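Local coordinates for DUF3863 domain-containing protein (Parabacteroides distasonis, PDB 3LM3) that is of unknown function but is probably a carbohydrate-active enzyme, a glycoside hydrolase or deacetylase, at residues Glu105-Pro110 with Tyr142-Ile147; Val384-Arg389 with Lys414-Ala419. One frame throughout, in Å; residues are numbered along the deposited sequence.

Contact 1 (Glu105-Pro110 with Tyr142-Ile147); sequences EVTYFP and YRPQSI
Glu105 OE2 takes the backbone N of Gln145 at 2.9 Å, met nearly along the C-O axis with a bent N-H...O angle of 132°, while Ser146 OG comes up beside both carboxylate oxygens, 3.1 Å from Glu105 OE1, and can give only a weak bond to one or the other. The chain of Glu105 gets there by being extended, CG anti to the backbone N (chi1 177°) and straight beyond. Thr73 and Gly323 bind OE1 from outside, and Phe322 of helix 322-332 packs on Glu105 and Ser146.

Two residues on, Thr107 OG1 gives the shortest bond of the contact, 2.6 Å to Ser146 O, in the plane of that carbonyl and on a lone pair. Carbon atoms of Pro144 and Ile147 also come close to the hydroxyl: Ile147, whose side chain crosses that of Thr107 at about a right angle, brings its terminal CD1 within 3.5 Å of Thr107 OG1. The same methyl continues to Tyr108 CB at 4.0 Å.

Between these, Val106 N points to Tyr142 OH in a nearly straight bond (3.0 Å, 169°), while Val106 O lies in the plane of the Tyr142 ring at its edge, 3.5 Å from CE2. Pro144 CB closes on that carbonyl too, at 3.2 Å from Val106 O.

Strands 105-108 and 146-148 are consecutive, joined mainly by helix 120-138, and Tyr108 and Met148 bond through their backbones, consistent with neighbouring strands of the beta/alpha barrel of this clan. Side chains make most of the polar links between strand 105-108 and the loop leading into 146-148. The donors named here carry no formal charge, so the charge of the buried carboxylate is probably eased by hydrogen bonds.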
loop_
_atom_site.group_PDB
_atom_site.type_symbol
_atom_site.label_atom_id
_atom_site.label_comp_id
_atom_site.label_asym_id
_atom_site.label_seq_id
_atom_site.Cartn_x
_atom_site.Cartn_y
_atom_site.Cartn_z
ATOM N N GLU A 105 -1.554 16.769 -0.883
ATOM C CA GLU A 105 -0.109 16.592 -0.831
ATOM C C GLU A 105 0.418 16.470 -2.271
ATOM O O GLU A 105 -0.269 15.947 -3.151
ATOM C CB GLU A 105 0.207 15.324 -0.015
ATOM C CG GLU A 105 1.640 14.912 0.098
ATOM C CD GLU A 105 1.851 13.818 1.106
ATOM O OE1 GLU A 105 1.098 12.827 1.095
ATOM O OE2 GLU A 105 2.783 13.931 1.936
ATOM N N VAL A 106 1.658 16.899 -2.490
ATOM C CA VAL A 106 2.330 16.777 -3.769
ATOM C C VAL A 106 3.673 16.134 -3.525
ATOM O O VAL A 106 4.502 16.656 -2.756
ATOM C CB VAL A 106 2.543 18.156 -4.407
ATOM C CG1 VAL A 106 3.179 17.998 -5.846
ATOM C CG2 VAL A 106 1.200 18.939 -4.475
ATOM N N THR A 107 3.884 14.967 -4.121
ATOM C CA THR A 107 5.131 14.271 -3.872
ATOM C C THR A 107 5.590 13.421 -5.037
ATOM O O THR A 107 5.025 13.447 -6.128
ATOM C CB THR A 107 5.050 13.426 -2.548
ATOM O OG1 THR A 107 6.388 13.126 -2.128
ATOM C CG2 THR A 107 4.206 12.133 -2.741
ATOM N N TYR A 108 6.729 12.775 -4.821
ATOM C CA TYR A 108 7.443 11.953 -5.803
ATOM C C TYR A 108 6.920 10.525 -5.778
ATOM O O TYR A 108 6.739 9.923 -4.708
ATOM C CB TYR A 108 8.940 11.979 -5.467
ATOM C CG TYR A 108 9.876 11.359 -6.479
ATOM C CD1 TYR A 108 9.689 11.554 -7.821
ATOM C CD2 TYR A 108 10.970 10.592 -6.079
ATOM C CE1 TYR A 108 10.561 10.972 -8.774
ATOM C CE2 TYR A 108 11.848 10.043 -7.023
ATOM C CZ TYR A 108 11.611 10.229 -8.374
ATOM O OH TYR A 108 12.384 9.704 -9.410
ATOM N N PHE A 109 6.721 9.968 -6.975
ATOM C CA PHE A 109 6.230 8.591 -7.201
ATOM C C PHE A 109 7.114 7.967 -8.271
ATOM O O PHE A 109 6.774 7.996 -9.457
ATOM C CB PHE A 109 4.758 8.610 -7.647
ATOM C CG PHE A 109 4.028 7.310 -7.464
ATOM C CD1 PHE A 109 4.595 6.108 -7.786
ATOM C CD2 PHE A 109 2.738 7.302 -6.980
ATOM C CE1 PHE A 109 3.893 4.901 -7.609
ATOM C CE2 PHE A 109 2.038 6.131 -6.795
ATOM C CZ PHE A 109 2.632 4.915 -7.103
ATOM N N PRO A 110 8.271 7.384 -7.859
ATOM C CA PRO A 110 9.278 6.897 -8.816
ATOM C C PRO A 110 8.956 5.551 -9.469
ATOM O O PRO A 110 9.757 4.624 -9.414
ATOM C CB PRO A 110 10.551 6.822 -7.957
ATOM C CG PRO A 110 10.076 6.654 -6.597
ATOM C CD PRO A 110 8.838 7.494 -6.512
ATOM N N TYR A 142 7.143 24.659 0.828
ATOM C CA TYR A 142 6.405 23.388 0.873
ATOM C C TYR A 142 7.340 22.197 0.819
ATOM O O TYR A 142 8.252 22.143 -0.013
ATOM C CB TYR A 142 5.436 23.291 -0.308
ATOM C CG TYR A 142 4.679 21.992 -0.307
ATOM C CD1 TYR A 142 3.636 21.791 0.562
ATOM C CD2 TYR A 142 5.090 20.937 -1.095
ATOM C CE1 TYR A 142 2.979 20.552 0.648
ATOM C CE2 TYR A 142 4.450 19.708 -1.047
ATOM C CZ TYR A 142 3.398 19.517 -0.173
ATOM O OH TYR A 142 2.782 18.311 -0.116
ATOM N N ARG A 143 7.082 21.235 1.687
ATOM C CA ARG A 143 7.719 19.937 1.582
ATOM C C ARG A 143 6.658 18.869 1.811
ATOM O O ARG A 143 5.814 19.008 2.696
ATOM C CB ARG A 143 8.828 19.798 2.601
ATOM C CG ARG A 143 9.959 20.786 2.396
ATOM C CD ARG A 143 10.991 20.695 3.461
ATOM N NE ARG A 143 11.656 19.403 3.438
ATOM C CZ ARG A 143 12.624 19.068 2.612
ATOM N NH1 ARG A 143 13.050 19.917 1.679
ATOM N NH2 ARG A 143 13.143 17.858 2.701
ATOM N N PRO A 144 6.676 17.794 1.009
ATOM C CA PRO A 144 5.706 16.740 1.244
ATOM C C PRO A 144 5.959 16.025 2.580
ATOM O O PRO A 144 7.075 16.081 3.100
ATOM C CB PRO A 144 5.924 15.821 0.037
ATOM C CG PRO A 144 7.333 15.948 -0.256
ATOM C CD PRO A 144 7.634 17.432 -0.043
ATOM N N GLN A 145 4.945 15.370 3.122
ATOM C CA GLN A 145 5.102 14.593 4.347
ATOM C C GLN A 145 5.397 13.122 4.053
ATOM O O GLN A 145 5.769 12.400 4.965
ATOM C CB GLN A 145 3.851 14.709 5.210
ATOM C CG GLN A 145 3.666 16.085 5.808
ATOM C CD GLN A 145 2.391 16.184 6.611
ATOM O OE1 GLN A 145 1.306 16.030 6.058
ATOM N NE2 GLN A 145 2.512 16.436 7.917
ATOM N N SER A 146 5.276 12.687 2.791
ATOM C CA SER A 146 5.564 11.295 2.400
ATOM C C SER A 146 6.219 11.281 1.034
ATOM O O SER A 146 6.206 12.322 0.330
ATOM C CB SER A 146 4.265 10.473 2.333
ATOM O OG SER A 146 3.450 10.874 1.252
ATOM N N ILE A 147 6.786 10.121 0.689
ATOM C CA ILE A 147 7.190 9.764 -0.668
ATOM C C ILE A 147 6.417 8.505 -1.049
ATOM O O ILE A 147 6.274 7.591 -0.233
ATOM C CB ILE A 147 8.707 9.464 -0.730
ATOM C CG1 ILE A 147 9.497 10.726 -0.414
ATOM C CG2 ILE A 147 9.149 8.869 -2.096
ATOM C CD1 ILE A 147 9.559 11.801 -1.536
#

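Contact 2 (Val384-Arg389 with Lys414-Ala419); sequences VIDFTR and KINQKA
A lone antiparallel beta bridge, Phe387 with Ile415, joins the irregular 414-419 segment to strand 383-389, an outermost strand of the four-stranded antiparallel sheet, just past a classic beta bulge where Ile385 and Asp386 both face Ala370. It is a hydrogen-bonded pair: Phe387 N gives to Ile415 O at 2.8 Å and Ile415 N to Phe387 O at 3.0 Å.

Asp386 extends the grip. With CG anti to the backbone N (chi1 -165°), OD2 receives Gln417 N at 2.9 Å on its anti side, 18° out of the carboxylate plane, while OD1 is met on the syn side by Thr388 OG1 at 2.8 Å. Arg368 adds a salt bridge to OD2. Thr388 OG1 also accepts from two waters: one reaches on, weakly, to Ile415 O, and the other, 2.7 Å from Thr388 OG1, accepts from Asn416 ND2. The other end of that amide, Asn416 OD1, takes Lys418 N in an Asx turn within the type I turn from Asn416 to Ala419.

On the apolar side, Ile415 sets CD1 across Val384 CG1 at 4.0 Å, and its CG2 touches Ile385 O. Lys414 runs alongside the Phe387 ring, its CB 3.9 Å from Phe387 CD2. The amine of Lys414 and the guanidinium of Arg389 lie near each other, and both form salt bridges with Asp436 of helix 434-443, which probably offsets their like charges.

With an alanine at Asp386, Gln417 N and the Thr388 hydroxyl would probably be left without this acceptor and Arg368 without this counter-charge, freeing the start of the turn to shift. One carboxylate thus ties together strand, turn and neighbouring strand 367-374, and supplies a further bond to the 414-419 segment beyond the single bridge.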
loop_
_atom_site.group_PDB
_atom_site.type_symbol
_atom_site.label_atom_id
_atom_site.label_comp_id
_atom_site.label_asym_id
_atom_site.label_seq_id
_atom_site.Cartn_x
_atom_site.Cartn_y
_atom_site.Cartn_z
ATOM N N VAL A 384 -2.194 -22.889 9.917
ATOM C CA VAL A 384 -1.213 -21.853 9.684
ATOM C C VAL A 384 -0.875 -21.844 8.206
ATOM O O VAL A 384 -0.371 -22.822 7.659
ATOM C CB VAL A 384 0.091 -22.110 10.485
ATOM C CG1 VAL A 384 1.151 -21.016 10.197
ATOM C CG2 VAL A 384 -0.170 -22.173 11.991
ATOM N N ILE A 385 -1.121 -20.699 7.550
ATOM C CA ILE A 385 -0.711 -20.504 6.163
ATOM C C ILE A 385 0.450 -19.518 6.006
ATOM O O ILE A 385 1.039 -19.416 4.925
ATOM C CB ILE A 385 -1.881 -20.101 5.220
ATOM C CG1 ILE A 385 -2.429 -18.712 5.540
ATOM C CG2 ILE A 385 -2.978 -21.171 5.287
ATOM C CD1 ILE A 385 -3.299 -18.139 4.382
ATOM N N ASP A 386 0.769 -18.776 7.064
ATOM C CA ASP A 386 1.923 -17.876 7.059
ATOM C C ASP A 386 2.431 -17.770 8.483
ATOM O O ASP A 386 1.660 -17.539 9.412
ATOM C CB ASP A 386 1.548 -16.478 6.525
ATOM C CG ASP A 386 2.753 -15.639 6.169
ATOM O OD1 ASP A 386 3.327 -15.035 7.119
ATOM O OD2 ASP A 386 3.054 -15.558 4.941
ATOM N N PHE A 387 3.738 -17.926 8.662
ATOM C CA PHE A 387 4.409 -17.590 9.901
ATOM C C PHE A 387 5.762 -17.058 9.498
ATOM O O PHE A 387 6.613 -17.816 9.000
ATOM C CB PHE A 387 4.529 -18.799 10.830
ATOM C CG PHE A 387 5.225 -18.482 12.122
ATOM C CD1 PHE A 387 4.672 -17.552 13.010
ATOM C CD2 PHE A 387 6.405 -19.107 12.461
ATOM C CE1 PHE A 387 5.316 -17.236 14.191
ATOM C CE2 PHE A 387 7.051 -18.791 13.661
ATOM C CZ PHE A 387 6.499 -17.872 14.522
ATOM N N THR A 388 5.934 -15.743 9.629
ATOM C CA THR A 388 7.119 -15.053 9.172
ATOM C C THR A 388 7.714 -14.342 10.380
ATOM O O THR A 388 7.100 -13.445 10.939
ATOM C CB THR A 388 6.748 -14.041 8.072
ATOM O OG1 THR A 388 6.096 -14.699 6.987
ATOM C CG2 THR A 388 7.986 -13.311 7.524
ATOM N N ARG A 389 8.902 -14.774 10.803
ATOM C CA ARG A 389 9.567 -14.202 11.963
ATOM C C ARG A 389 10.410 -13.000 11.613
ATOM O O ARG A 389 11.095 -12.980 10.623
ATOM C CB ARG A 389 10.453 -15.276 12.609
ATOM C CG ARG A 389 9.651 -16.344 13.285
ATOM C CD ARG A 389 10.530 -17.385 13.923
ATOM N NE ARG A 389 11.238 -16.850 15.072
ATOM C CZ ARG A 389 11.730 -17.595 16.037
ATOM N NH1 ARG A 389 11.588 -18.922 16.008
ATOM N NH2 ARG A 389 12.348 -17.009 17.038
ATOM N N LYS A 414 9.850 -19.120 7.764
ATOM C CA LYS A 414 9.235 -20.415 8.145
ATOM C C LYS A 414 8.125 -20.904 7.183
ATOM O O LYS A 414 8.267 -21.942 6.526
ATOM C CB LYS A 414 8.724 -20.372 9.594
ATOM C CG LYS A 414 9.790 -19.994 10.641
ATOM C CD LYS A 414 11.100 -20.798 10.468
ATOM C CE LYS A 414 11.979 -20.827 11.757
ATOM N NZ LYS A 414 11.502 -21.808 12.793
ATOM N N ILE A 415 7.021 -20.170 7.112
ATOM C CA ILE A 415 5.888 -20.505 6.261
ATOM C C ILE A 415 5.398 -19.210 5.602
ATOM O O ILE A 415 5.152 -18.222 6.292
ATOM C CB ILE A 415 4.717 -21.140 7.078
ATOM C CG1 ILE A 415 5.207 -22.419 7.803
ATOM C CG2 ILE A 415 3.514 -21.488 6.201
ATOM C CD1 ILE A 415 4.145 -23.121 8.623
ATOM N N ASN A 416 5.220 -19.249 4.279
ATOM C CA ASN A 416 4.748 -18.072 3.538
ATOM C C ASN A 416 3.471 -18.396 2.770
ATOM O O ASN A 416 3.380 -19.435 2.118
ATOM C CB ASN A 416 5.838 -17.553 2.606
ATOM C CG ASN A 416 5.310 -16.534 1.629
ATOM O OD1 ASN A 416 4.873 -16.906 0.537
ATOM N ND2 ASN A 416 5.263 -15.268 2.054
ATOM N N GLN A 417 2.509 -17.468 2.807
ATOM C CA GLN A 417 1.161 -17.676 2.250
ATOM C C GLN A 417 1.115 -18.029 0.776
ATOM O O GLN A 417 0.173 -18.686 0.354
ATOM C CB GLN A 417 0.292 -16.453 2.505
ATOM C CG GLN A 417 0.736 -15.199 1.741
ATOM C CD GLN A 417 -0.077 -13.967 2.100
ATOM O OE1 GLN A 417 -1.253 -14.084 2.457
ATOM N NE2 GLN A 417 0.530 -12.776 1.971
ATOM N N LYS A 418 2.104 -17.608 -0.015
ATOM C CA LYS A 418 2.070 -17.891 -1.438
ATOM C C LYS A 418 2.240 -19.385 -1.728
ATOM O O LYS A 418 1.905 -19.856 -2.821
ATOM C CB LYS A 418 3.120 -17.063 -2.188
ATOM C CG LYS A 418 3.064 -15.569 -1.913
ATOM C CD LYS A 418 1.764 -14.902 -2.435
ATOM C CE LYS A 418 1.693 -13.483 -1.987
ATOM N NZ LYS A 418 0.507 -12.759 -2.587
ATOM N N ALA A 419 2.753 -20.126 -0.748
ATOM C CA ALA A 419 2.755 -21.605 -0.821
ATOM C C ALA A 419 3.573 -22.139 -2.001
ATOM O O ALA A 419 3.179 -23.135 -2.643
ATOM C CB ALA A 419 1.323 -22.163 -0.857
HETATM O O HOH W 1 7.847 -16.892 5.907
HETATM O O HOH W 2 6.757 -14.312 4.370
#

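Contact 1 and contact 2 lie on opposite sides of the chain's centre, their own centres about 34 Å apart and their nearest atoms about 18 Å apart, and they do not touch. They follow one another along the chain: 105-110 with 142-147 joins consecutive strands of the probable beta/alpha barrel, whereas 384-389 with 414-419 fastens a loop to the edge of the later antiparallel sheet. A bound PEG fragment sits about 5 Å from the side chain of Ile385 in contact 2; it is probably a crystallisation additive, so no substrate site is inferred from it. Each contact has a buried acidic side chain receiving a backbone N-H from the partner segment.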